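Local coordinates for protein BIFUNCTIONAL PROTEIN Proline utilization A (PutA) (Corynebacterium freiburgense, PDB 5UX5) that probably oxidises proline to glutamate in two steps, using an FAD-dependent proline dehydrogenase and an NAD-dependent aldehyde dehydrogenase carried on one polypeptide, at residues A137-L142 with L178-V183; N153-G158 with I397-V402; G300-M305 with V416-E421. All blocks are in the same frame, centred on the assembly; numbering follows the deposited sequence.

Interaction 1: A137-L142 with L178-V183; sequences ALNKLL and LKNPRV
Asn180 and Asn139 meet amide to amide across this contact. Asn180 ND2 donates to Asn139 OD1 over 2.8 Å, in the carbonyl plane and on a lone pair of the acceptor, although the two amides are steeply turned against each other (76°). Two more bonds shape the loop: Asn180 OD1 accepts from Arg182 N at 3.1 Å, making an Asx turn, and Val183 N closes a type I turn onto Asn180 O. Asparagine suits position 180, because one amide both folds its own loop and reaches the helix.

Contacts with the Arg182 guanidinium are of another kind. Asn139 CB lies over one face of this group, toward its rim, while the charge is met by a salt bridge from NH1 to Asp143, one turn further along the helix. The extended chain, straight from CG to NE, carries it across Asn139.

Apolar packing supplies the rest. Leu142 CD1 touches Val183 CG2 at 3.9 Å, and Leu142 CB lies 4.1 Å from Arg182 CB. Helix 136-147 is thereby joined to the loop between helix 164-178 and strand 185-189, an alpha-to-beta connection of the proline dehydrogenase barrel.

Interaction 2: N153-G158 with I397-V402; sequences NVNLLG and ILYTPV
Tyr399 and Asn155 reach across neighbouring parallel strands and join at their polar ends. The tyrosine hydroxyl OH donates to Asn155 OD1 over 2.7 Å, using a lone pair in the carbonyl plane, and the amide is inclined 52° to the ring. With CG anti to the backbone N (chi1 176°), the Tyr399 ring runs along the sheet surface toward Asn155, so that CE1 lies 3.5 Å from Asn155 CB. Asn153 stands differently: its amide is perpendicular to the ring and presents OD1 near the ring plane, at the edge. Ser187 on the next strand holds both asparagines, its OG taking Asn153 ND2 and its carbonyl Asn155 ND2.

These polar groups face the inside of a (beta/alpha)8 barrel, which strands 151-157 and 396-403, first and last of the eight, close by pairing in parallel; Tyr399 belongs to the FAD pocket. Backbone bonds alternate from Asn153 N to Leu398 O through to Leu157 N to Val402 O. Leu398 O also takes Thr400 OG1, from the opposite face of its plane.

On the opposite surface of the sheet Val154, Leu156 and Val402 pack as apolar side chains, suited to a side that helix 164-178 covers. Val154 CG1 meets Val402 CG2 at 3.6 Å, and Leu156 CD1 approaches the same methyl at 4.1 Å. Proline suits position 401, whose nitrogen takes no part in the bonds to 153-157. On the face that carries Tyr399 and Asn155, Pro401 CB lies 3.7 Å from Leu157 CD1, the two side chains running side by side and both touching Leu415 of helix 408-421.

Interaction 3: G300-M305 with V416-E421; sequences GANLSM and VRRLEE. With FAD (flavin-adenine dinucleotide), chain E.
Ala301 touches Arg418 across this contact, just after Gly300 has gripped the FAD with its backbone. Gly300 N donates to the ribityl oxygen O2' of FAD over 2.6 Å, and Gly300 O accepts from the adenosine ribose hydroxyl O2B at 2.6 Å. Only glycine sits easily at its backbone angles (phi 131°, psi 133°), where a side chain would press on the preceding carbonyl.

Ala301 continues the grip: its N donates to the flavin oxygen O2 over 2.9 Å, and its CB lies 3.5 Å from flavin N1. That same methyl meets Arg418 CD at 3.9 Å, so a small residue fits between cofactor and helix. The arginine chain bends at chi2 (-89°), which brings its guanidinium beside the loop. Ala301 O is then 3.4 Å from Arg418 NH1, but the angle is too poor for a hydrogen bond.

Asn302 occupies the N-cap position without a capping bond from its side chain, and its ND2 makes a weak bond to Glu306. From the first turn of the helix, Leu303 lays CD2 against the adenine, 3.5 Å from C5A of FAD, where a branched apolar chain suits the flat ring. Ser304 has OG 4.0 Å from Glu421 CD, in contact with the carboxylate but too far to bond; a short polar side chain leaves room for the acidic group beside it. Met305 turns its tip away, toward His1066.

The 300-305 segment thus leads from the C-terminal end of barrel strand 293-298 into helix 303-313, between the FAD and helix 408-421, the helix that follows the last barrel strand.

The three contacts run through one proline dehydrogenase barrel, from its outer helical layer to its cofactor. Interactions 1 and 2 touch, with centres 11 Å apart: Leu138 of helix 136-147 packs on the barrel-closing strand, its CD2 lying 3.9 Å from Val402 CG1. Interaction 2 reaches the FAD pocket through Tyr399, whose side chain is about 4 Å from the FAD, whereas interaction 3 binds it directly. Those two do not touch; their centres are 17 Å apart and their nearest atoms about 7 Å, yet strand 396-403 leads on to helix 408-421. Interaction 1 stands furthest from interaction 3, 28 Å between centres.

Interaction 1: A137-L142 with L178-V183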
loop_
_atom_site.group_PDB
_atom_site.type_symbol
_atom_site.label_atom_id
_atom_site.label_comp_id
_atom_site.label_asym_id
_atom_site.label_seq_id
_atom_site.Cartn_x
_atom_site.Cartn_y
_atom_site.Cartn_z
ATOM N N ALA A 137 -18.404 -34.453 17.451
ATOM C CA ALA A 137 -19.549 -33.800 16.820
ATOM C C ALA A 137 -19.487 -33.908 15.304
ATOM O O ALA A 137 -20.508 -34.151 14.647
ATOM C CB ALA A 137 -19.599 -32.333 17.236
ATOM N N LEU A 138 -18.286 -33.744 14.737
ATOM C CA LEU A 138 -18.109 -33.827 13.292
ATOM C C LEU A 138 -18.378 -35.244 12.782
ATOM O O LEU A 138 -19.073 -35.431 11.769
ATOM C CB LEU A 138 -16.704 -33.363 12.908
ATOM C CG LEU A 138 -16.367 -33.465 11.410
ATOM C CD1 LEU A 138 -17.302 -32.588 10.592
ATOM C CD2 LEU A 138 -14.926 -33.087 11.109
ATOM N N ASN A 139 -17.826 -36.264 13.460
ATOM C CA ASN A 139 -18.041 -37.621 12.967
ATOM C C ASN A 139 -19.507 -38.002 13.040
ATOM O O ASN A 139 -19.998 -38.735 12.174
ATOM C CB ASN A 139 -17.214 -38.657 13.738
ATOM C CG ASN A 139 -15.743 -38.648 13.368
ATOM O OD1 ASN A 139 -15.374 -38.523 12.196
ATOM N ND2 ASN A 139 -14.897 -38.877 14.356
ATOM N N LYS A 140 -20.226 -37.496 14.048
ATOM C CA LYS A 140 -21.664 -37.742 14.132
ATOM C C LYS A 140 -22.400 -37.067 12.979
ATOM O O LYS A 140 -23.289 -37.671 12.361
ATOM C CB LYS A 140 -22.184 -37.238 15.484
ATOM C CG LYS A 140 -23.667 -37.424 15.776
ATOM C CD LYS A 140 -24.063 -36.627 17.035
ATOM C CE LYS A 140 -25.161 -37.306 17.862
ATOM N NZ LYS A 140 -26.524 -37.267 17.242
ATOM N N LEU A 141 -21.982 -35.843 12.624
ATOM C CA LEU A 141 -22.635 -35.135 11.534
ATOM C C LEU A 141 -22.310 -35.769 10.192
ATOM O O LEU A 141 -23.141 -35.726 9.280
ATOM C CB LEU A 141 -22.244 -33.662 11.552
ATOM C CG LEU A 141 -22.796 -32.779 10.433
ATOM C CD1 LEU A 141 -24.307 -32.630 10.541
ATOM C CD2 LEU A 141 -22.090 -31.428 10.458
ATOM N N LEU A 142 -21.117 -36.357 10.043
ATOM C CA LEU A 142 -20.817 -37.076 8.806
ATOM C C LEU A 142 -21.698 -38.316 8.668
ATOM O O LEU A 142 -22.229 -38.591 7.584
ATOM C CB LEU A 142 -19.330 -37.446 8.744
ATOM C CG LEU A 142 -18.307 -36.320 8.485
ATOM C CD1 LEU A 142 -17.022 -36.474 9.298
ATOM C CD2 LEU A 142 -17.990 -36.183 7.002
ATOM N N LEU A 178 -8.322 -35.888 5.867
ATOM C CA LEU A 178 -8.352 -36.807 4.731
ATOM C C LEU A 178 -7.923 -38.228 5.121
ATOM O O LEU A 178 -8.178 -39.170 4.364
ATOM C CB LEU A 178 -7.472 -36.258 3.608
ATOM C CG LEU A 178 -7.881 -36.575 2.175
ATOM C CD1 LEU A 178 -9.326 -36.191 1.969
ATOM C CD2 LEU A 178 -6.992 -35.806 1.228
ATOM N N LYS A 179 -7.286 -38.401 6.284
ATOM C CA LYS A 179 -7.098 -39.717 6.881
ATOM C C LYS A 179 -8.346 -40.235 7.572
ATOM O O LYS A 179 -8.371 -41.408 7.953
ATOM C CB LYS A 179 -5.970 -39.708 7.919
ATOM C CG LYS A 179 -4.562 -39.572 7.380
ATOM C CD LYS A 179 -3.592 -39.227 8.506
ATOM C CE LYS A 179 -2.159 -39.614 8.179
ATOM N NZ LYS A 179 -1.239 -39.080 9.210
ATOM N N ASN A 180 -9.357 -39.403 7.785
ATOM C CA ASN A 180 -10.587 -39.871 8.422
ATOM C C ASN A 180 -11.482 -40.529 7.376
ATOM O O ASN A 180 -11.860 -39.873 6.395
ATOM C CB ASN A 180 -11.305 -38.708 9.104
ATOM C CG ASN A 180 -12.552 -39.135 9.863
ATOM O OD1 ASN A 180 -13.064 -40.237 9.696
ATOM N ND2 ASN A 180 -13.038 -38.253 10.712
ATOM N N PRO A 181 -11.827 -41.809 7.527
ATOM C CA PRO A 181 -12.587 -42.497 6.464
ATOM C C PRO A 181 -13.998 -41.974 6.264
ATOM O O PRO A 181 -14.546 -42.163 5.181
ATOM C CB PRO A 181 -12.609 -43.949 6.935
ATOM C CG PRO A 181 -12.499 -43.831 8.423
ATOM C CD PRO A 181 -11.580 -42.681 8.677
ATOM N N ARG A 182 -14.616 -41.337 7.257
ATOM C CA ARG A 182 -15.943 -40.801 7.024
ATOM C C ARG A 182 -15.911 -39.584 6.115
ATOM O O ARG A 182 -16.938 -39.262 5.506
ATOM C CB ARG A 182 -16.608 -40.422 8.345
ATOM C CG ARG A 182 -16.286 -41.316 9.502
ATOM C CD ARG A 182 -17.015 -40.872 10.766
ATOM N NE ARG A 182 -16.453 -41.470 11.989
ATOM C CZ ARG A 182 -17.129 -42.252 12.828
ATOM N NH1 ARG A 182 -18.405 -42.535 12.587
ATOM N NH2 ARG A 182 -16.529 -42.753 13.913
ATOM N N VAL A 183 -14.739 -38.971 5.937
ATOM C CA VAL A 183 -14.604 -37.700 5.232
ATOM C C VAL A 183 -14.404 -37.980 3.746
ATOM O O VAL A 183 -13.430 -38.633 3.354
ATOM C CB VAL A 183 -13.432 -36.876 5.805
ATOM C CG1 VAL A 183 -13.143 -35.639 4.957
ATOM C CG2 VAL A 183 -13.715 -36.464 7.229
#

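Interaction 2: N153-G158 with I397-V402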
loop_
_atom_site.group_PDB
_atom_site.type_symbol
_atom_site.label_atom_id
_atom_site.label_comp_id
_atom_site.label_asym_id
_atom_site.label_seq_id
_atom_site.Cartn_x
_atom_site.Cartn_y
_atom_site.Cartn_z
ATOM N N ASN A 153 -18.599 -31.053 2.588
ATOM C CA ASN A 153 -17.355 -30.385 2.209
ATOM C C ASN A 153 -16.720 -29.882 3.503
ATOM O O ASN A 153 -17.180 -28.904 4.097
ATOM C CB ASN A 153 -17.622 -29.253 1.213
ATOM C CG ASN A 153 -16.379 -28.399 0.899
ATOM O OD1 ASN A 153 -16.479 -27.388 0.208
ATOM N ND2 ASN A 153 -15.221 -28.812 1.372
ATOM N N VAL A 154 -15.682 -30.562 3.952
ATOM C CA VAL A 154 -15.002 -30.190 5.182
ATOM C C VAL A 154 -13.923 -29.168 4.845
ATOM O O VAL A 154 -13.051 -29.415 4.003
ATOM C CB VAL A 154 -14.435 -31.430 5.884
ATOM C CG1 VAL A 154 -13.781 -31.065 7.200
ATOM C CG2 VAL A 154 -15.572 -32.407 6.138
ATOM N N ASN A 155 -14.006 -28.004 5.485
ATOM C CA ASN A 155 -13.131 -26.866 5.218
ATOM C C ASN A 155 -12.544 -26.388 6.537
ATOM O O ASN A 155 -13.289 -26.035 7.460
ATOM C CB ASN A 155 -13.931 -25.748 4.521
ATOM C CG ASN A 155 -13.093 -24.520 4.149
ATOM O OD1 ASN A 155 -13.513 -23.394 4.390
ATOM N ND2 ASN A 155 -11.933 -24.729 3.542
ATOM N N LEU A 156 -11.218 -26.356 6.622
ATOM C CA LEU A 156 -10.538 -26.005 7.863
ATOM C C LEU A 156 -10.319 -24.493 7.930
ATOM O O LEU A 156 -9.645 -23.914 7.068
ATOM C CB LEU A 156 -9.215 -26.757 7.978
ATOM C CG LEU A 156 -8.447 -26.432 9.268
ATOM C CD1 LEU A 156 -9.199 -26.912 10.500
ATOM C CD2 LEU A 156 -7.041 -27.027 9.243
ATOM N N LEU A 157 -10.908 -23.854 8.934
ATOM C CA LEU A 157 -10.702 -22.435 9.189
ATOM C C LEU A 157 -9.691 -22.237 10.319
ATOM O O LEU A 157 -9.324 -23.176 11.030
ATOM C CB LEU A 157 -12.032 -21.761 9.531
ATOM C CG LEU A 157 -13.155 -21.959 8.503
ATOM C CD1 LEU A 157 -14.481 -21.355 9.004
ATOM C CD2 LEU A 157 -12.784 -21.429 7.123
ATOM N N GLY A 158 -9.244 -20.999 10.505
ATOM C CA GLY A 158 -8.376 -20.756 11.643
ATOM C C GLY A 158 -7.654 -19.426 11.556
ATOM O O GLY A 158 -8.091 -18.513 10.863
ATOM N N ILE A 397 -23.840 -31.428 -1.707
ATOM C CA ILE A 397 -22.622 -31.398 -0.906
ATOM C C ILE A 397 -22.660 -30.165 -0.025
ATOM O O ILE A 397 -22.658 -29.031 -0.522
ATOM C CB ILE A 397 -21.375 -31.413 -1.792
ATOM C CG1 ILE A 397 -21.489 -32.571 -2.788
ATOM C CG2 ILE A 397 -20.135 -31.531 -0.928
ATOM C CD1 ILE A 397 -20.603 -32.412 -3.992
ATOM N N LEU A 398 -22.699 -30.391 1.283
ATOM C CA LEU A 398 -22.890 -29.312 2.245
ATOM C C LEU A 398 -21.554 -28.769 2.747
ATOM O O LEU A 398 -20.708 -29.524 3.249
ATOM C CB LEU A 398 -23.735 -29.793 3.421
ATOM C CG LEU A 398 -25.172 -30.145 3.041
ATOM C CD1 LEU A 398 -25.974 -30.483 4.281
ATOM C CD2 LEU A 398 -25.813 -29.010 2.255
ATOM N N TYR A 399 -21.379 -27.454 2.622
ATOM C CA TYR A 399 -20.193 -26.797 3.156
ATOM C C TYR A 399 -20.153 -26.986 4.666
ATOM O O TYR A 399 -21.093 -26.621 5.368
ATOM C CB TYR A 399 -20.206 -25.309 2.786
ATOM C CG TYR A 399 -19.060 -24.530 3.394
ATOM C CD1 TYR A 399 -17.784 -24.562 2.838
ATOM C CD2 TYR A 399 -19.246 -23.779 4.539
ATOM C CE1 TYR A 399 -16.728 -23.863 3.425
ATOM C CE2 TYR A 399 -18.199 -23.085 5.124
ATOM C CZ TYR A 399 -16.951 -23.128 4.567
ATOM O OH TYR A 399 -15.940 -22.412 5.169
ATOM N N THR A 400 -19.101 -27.607 5.168
ATOM C CA THR A 400 -18.985 -27.847 6.606
ATOM C C THR A 400 -17.690 -27.245 7.140
ATOM O O THR A 400 -16.605 -27.820 6.915
ATOM C CB THR A 400 -19.055 -29.347 6.905
ATOM O OG1 THR A 400 -20.303 -29.862 6.433
ATOM C CG2 THR A 400 -18.944 -29.625 8.394
ATOM N N PRO A 401 -17.755 -26.126 7.871
ATOM C CA PRO A 401 -16.535 -25.508 8.403
ATOM C C PRO A 401 -16.100 -26.193 9.683
ATOM O O PRO A 401 -16.915 -26.508 10.555
ATOM C CB PRO A 401 -16.958 -24.062 8.688
ATOM C CG PRO A 401 -18.449 -24.119 8.867
ATOM C CD PRO A 401 -18.960 -25.494 8.425
ATOM N N VAL A 402 -14.801 -26.446 9.782
ATOM C CA VAL A 402 -14.219 -27.020 10.986
ATOM C C VAL A 402 -12.982 -26.216 11.377
ATOM O O VAL A 402 -12.419 -25.452 10.583
ATOM C CB VAL A 402 -13.886 -28.526 10.830
ATOM C CG1 VAL A 402 -15.129 -29.299 10.449
ATOM C CG2 VAL A 402 -12.813 -28.736 9.788
#

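Interaction 3: G300-M305 with V416-E421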
loop_
_atom_site.group_PDB
_atom_site.type_symbol
_atom_site.label_atom_id
_atom_site.label_comp_id
_atom_site.label_asym_id
_atom_site.label_seq_id
_atom_site.Cartn_x
_atom_site.Cartn_y
_atom_site.Cartn_z
ATOM N N GLY A 300 -19.068 -15.576 -6.113
ATOM C CA GLY A 300 -17.893 -14.870 -5.611
ATOM C C GLY A 300 -18.136 -14.193 -4.278
ATOM O O GLY A 300 -19.153 -13.507 -4.122
ATOM N N ALA A 301 -17.230 -14.359 -3.306
ATOM C CA ALA A 301 -17.477 -13.882 -1.946
ATOM C C ALA A 301 -16.582 -12.715 -1.524
ATOM O O ALA A 301 -16.667 -12.273 -0.377
ATOM C CB ALA A 301 -17.333 -15.031 -0.954
ATOM N N ASN A 302 -15.773 -12.166 -2.419
ATOM C CA ASN A 302 -14.744 -11.216 -2.034
ATOM C C ASN A 302 -14.928 -9.849 -2.714
ATOM O O ASN A 302 -13.953 -9.137 -2.970
ATOM C CB ASN A 302 -13.371 -11.805 -2.337
ATOM C CG ASN A 302 -12.251 -11.021 -1.707
ATOM O OD1 ASN A 302 -12.271 -10.720 -0.498
ATOM N ND2 ASN A 302 -11.280 -10.634 -2.535
ATOM N N LEU A 303 -16.174 -9.458 -3.010
ATOM C CA LEU A 303 -16.411 -8.225 -3.758
ATOM C C LEU A 303 -15.921 -6.983 -2.998
ATOM O O LEU A 303 -15.277 -6.101 -3.587
ATOM C CB LEU A 303 -17.905 -8.128 -4.101
ATOM C CG LEU A 303 -18.459 -7.016 -5.005
ATOM C CD1 LEU A 303 -17.947 -7.149 -6.423
ATOM C CD2 LEU A 303 -19.968 -7.024 -4.985
ATOM N N SER A 304 -16.192 -6.909 -1.686
ATOM C CA SER A 304 -15.752 -5.774 -0.873
ATOM C C SER A 304 -14.257 -5.546 -1.004
ATOM O O SER A 304 -13.815 -4.489 -1.464
ATOM C CB SER A 304 -16.094 -5.998 0.599
ATOM O OG SER A 304 -17.479 -5.794 0.874
ATOM N N MET A 305 -13.451 -6.534 -0.601
ATOM C CA MET A 305 -12.010 -6.324 -0.689
ATOM C C MET A 305 -11.518 -6.221 -2.125
ATOM O O MET A 305 -10.461 -5.623 -2.362
ATOM C CB MET A 305 -11.247 -7.411 0.047
ATOM C CG MET A 305 -11.326 -7.312 1.582
ATOM S SD MET A 305 -10.971 -5.676 2.271
ATOM C CE MET A 305 -9.403 -5.313 1.475
ATOM N N VAL A 416 -18.737 -14.839 9.825
ATOM C CA VAL A 416 -19.811 -13.852 9.926
ATOM C C VAL A 416 -19.733 -12.850 8.770
ATOM O O VAL A 416 -20.749 -12.545 8.139
ATOM C CB VAL A 416 -19.784 -13.162 11.303
ATOM N N ARG A 417 -18.530 -12.354 8.446
ATOM C CA ARG A 417 -18.379 -11.452 7.302
ATOM C C ARG A 417 -18.837 -12.103 6.000
ATOM O O ARG A 417 -19.627 -11.517 5.249
ATOM C CB ARG A 417 -16.933 -10.994 7.162
ATOM C CG ARG A 417 -16.553 -9.898 8.087
ATOM C CD ARG A 417 -15.205 -10.213 8.638
ATOM N NE ARG A 417 -14.373 -10.814 7.601
ATOM C CZ ARG A 417 -13.239 -11.470 7.844
ATOM N NH1 ARG A 417 -12.805 -11.602 9.097
ATOM N NH2 ARG A 417 -12.535 -11.999 6.842
ATOM N N ARG A 418 -18.323 -13.303 5.697
ATOM C CA ARG A 418 -18.704 -13.997 4.463
ATOM C C ARG A 418 -20.214 -14.204 4.372
ATOM O O ARG A 418 -20.811 -14.001 3.307
ATOM C CB ARG A 418 -17.992 -15.348 4.363
ATOM C CG ARG A 418 -16.488 -15.271 4.163
ATOM C CD ARG A 418 -16.119 -15.220 2.698
ATOM N NE ARG A 418 -14.676 -15.075 2.540
ATOM C CZ ARG A 418 -14.047 -13.910 2.407
ATOM N NH1 ARG A 418 -14.735 -12.769 2.394
ATOM N NH2 ARG A 418 -12.728 -13.888 2.277
ATOM N N LEU A 419 -20.853 -14.613 5.473
ATOM C CA LEU A 419 -22.293 -14.849 5.429
ATOM C C LEU A 419 -23.108 -13.552 5.351
ATOM O O LEU A 419 -24.229 -13.575 4.830
ATOM C CB LEU A 419 -22.714 -15.688 6.638
ATOM N N GLU A 420 -22.570 -12.424 5.828
ATOM C CA GLU A 420 -23.298 -11.153 5.795
ATOM C C GLU A 420 -23.264 -10.515 4.407
ATOM O O GLU A 420 -24.305 -10.337 3.760
ATOM C CB GLU A 420 -22.718 -10.184 6.832
ATOM C CG GLU A 420 -23.403 -10.220 8.190
ATOM C CD GLU A 420 -22.790 -9.237 9.177
ATOM O OE1 GLU A 420 -21.753 -8.615 8.830
ATOM O OE2 GLU A 420 -23.345 -9.092 10.294
ATOM N N GLU A 421 -22.061 -10.170 3.938
ATOM C CA GLU A 421 -21.886 -9.498 2.658
ATOM C C GLU A 421 -22.522 -10.242 1.481
ATOM O O GLU A 421 -22.746 -9.628 0.436
ATOM C CB GLU A 421 -20.389 -9.296 2.397
ATOM C CG GLU A 421 -19.621 -8.745 3.603
ATOM C CD GLU A 421 -18.098 -8.811 3.446
ATOM O OE1 GLU A 421 -17.383 -8.165 4.256
ATOM O OE2 GLU A 421 -17.620 -9.510 2.521
HETATM P PA FAD E . -27.230 -14.394 -4.739
HETATM O O1A FAD E . -28.016 -13.315 -3.917
HETATM O O2A FAD E . -27.792 -14.883 -5.990
HETATM O O5B FAD E . -25.870 -14.050 -5.218
HETATM C C5B FAD E . -25.077 -13.138 -4.482
HETATM C C4B FAD E . -23.779 -12.913 -5.235
HETATM O O4B FAD E . -23.952 -11.987 -6.267
HETATM C C3B FAD E . -22.686 -12.360 -4.376
HETATM O O3B FAD E . -22.007 -13.281 -3.597
HETATM C C2B FAD E . -21.800 -11.711 -5.376
HETATM O O2B FAD E . -20.844 -12.585 -5.854
HETATM C C1B FAD E . -22.771 -11.229 -6.414
HETATM N N9A FAD E . -23.078 -9.812 -6.291
HETATM C C8A FAD E . -23.996 -9.236 -5.425
HETATM N N7A FAD E . -23.987 -7.898 -5.581
HETATM C C5A FAD E . -23.080 -7.518 -6.565
HETATM C C6A FAD E . -22.686 -6.291 -7.134
HETATM N N6A FAD E . -23.219 -5.004 -6.721
HETATM N N1A FAD E . -21.757 -6.299 -8.104
HETATM C C2A FAD E . -21.197 -7.477 -8.524
HETATM N N3A FAD E . -21.560 -8.684 -7.989
HETATM C C4A FAD E . -22.484 -8.742 -7.024
HETATM N N1 FAD E . -17.172 -17.984 -2.742
HETATM C C2 FAD E . -15.828 -17.840 -3.246
HETATM O O2 FAD E . -15.414 -16.597 -3.661
HETATM N N3 FAD E . -14.962 -18.941 -3.239
HETATM C C4 FAD E . -15.380 -20.198 -2.797
HETATM O O4 FAD E . -14.509 -21.274 -2.814
HETATM C C4X FAD E . -16.817 -20.403 -2.424
HETATM N N5 FAD E . -17.342 -21.658 -2.140
HETATM C C5X FAD E . -18.702 -21.819 -1.843
HETATM C C6 FAD E . -19.240 -23.086 -1.549
HETATM C C7 FAD E . -20.593 -23.205 -1.252
HETATM C C7M FAD E . -21.193 -24.541 -0.926
HETATM C C8 FAD E . -21.417 -22.108 -1.261
HETATM C C8M FAD E . -22.871 -22.244 -0.944
HETATM C C9 FAD E . -20.894 -20.856 -1.548
HETATM C C9A FAD E . -19.549 -20.717 -1.837
HETATM N N10 FAD E . -19.054 -19.416 -2.144
HETATM C C10 FAD E . -17.685 -19.239 -2.440
HETATM C "C1'" FAD E . -19.958 -18.253 -2.086
HETATM C "C2'" FAD E . -20.537 -17.770 -3.388
HETATM O "O2'" FAD E . -19.518 -17.235 -4.153
HETATM C "C3'" FAD E . -21.635 -16.739 -3.048
HETATM O "O3'" FAD E . -21.032 -15.670 -2.427
HETATM C "C4'" FAD E . -22.797 -17.189 -2.155
HETATM O "O4'" FAD E . -23.041 -18.548 -2.214
HETATM C "C5'" FAD E . -24.090 -16.367 -2.358
HETATM O "O5'" FAD E . -24.494 -16.161 -3.707
HETATM P P FAD E . -25.835 -16.790 -4.365
HETATM O O1P FAD E . -25.697 -17.538 -5.745
HETATM O O2P FAD E . -26.361 -17.581 -3.106
HETATM O O3P FAD E . -27.036 -15.728 -4.128
#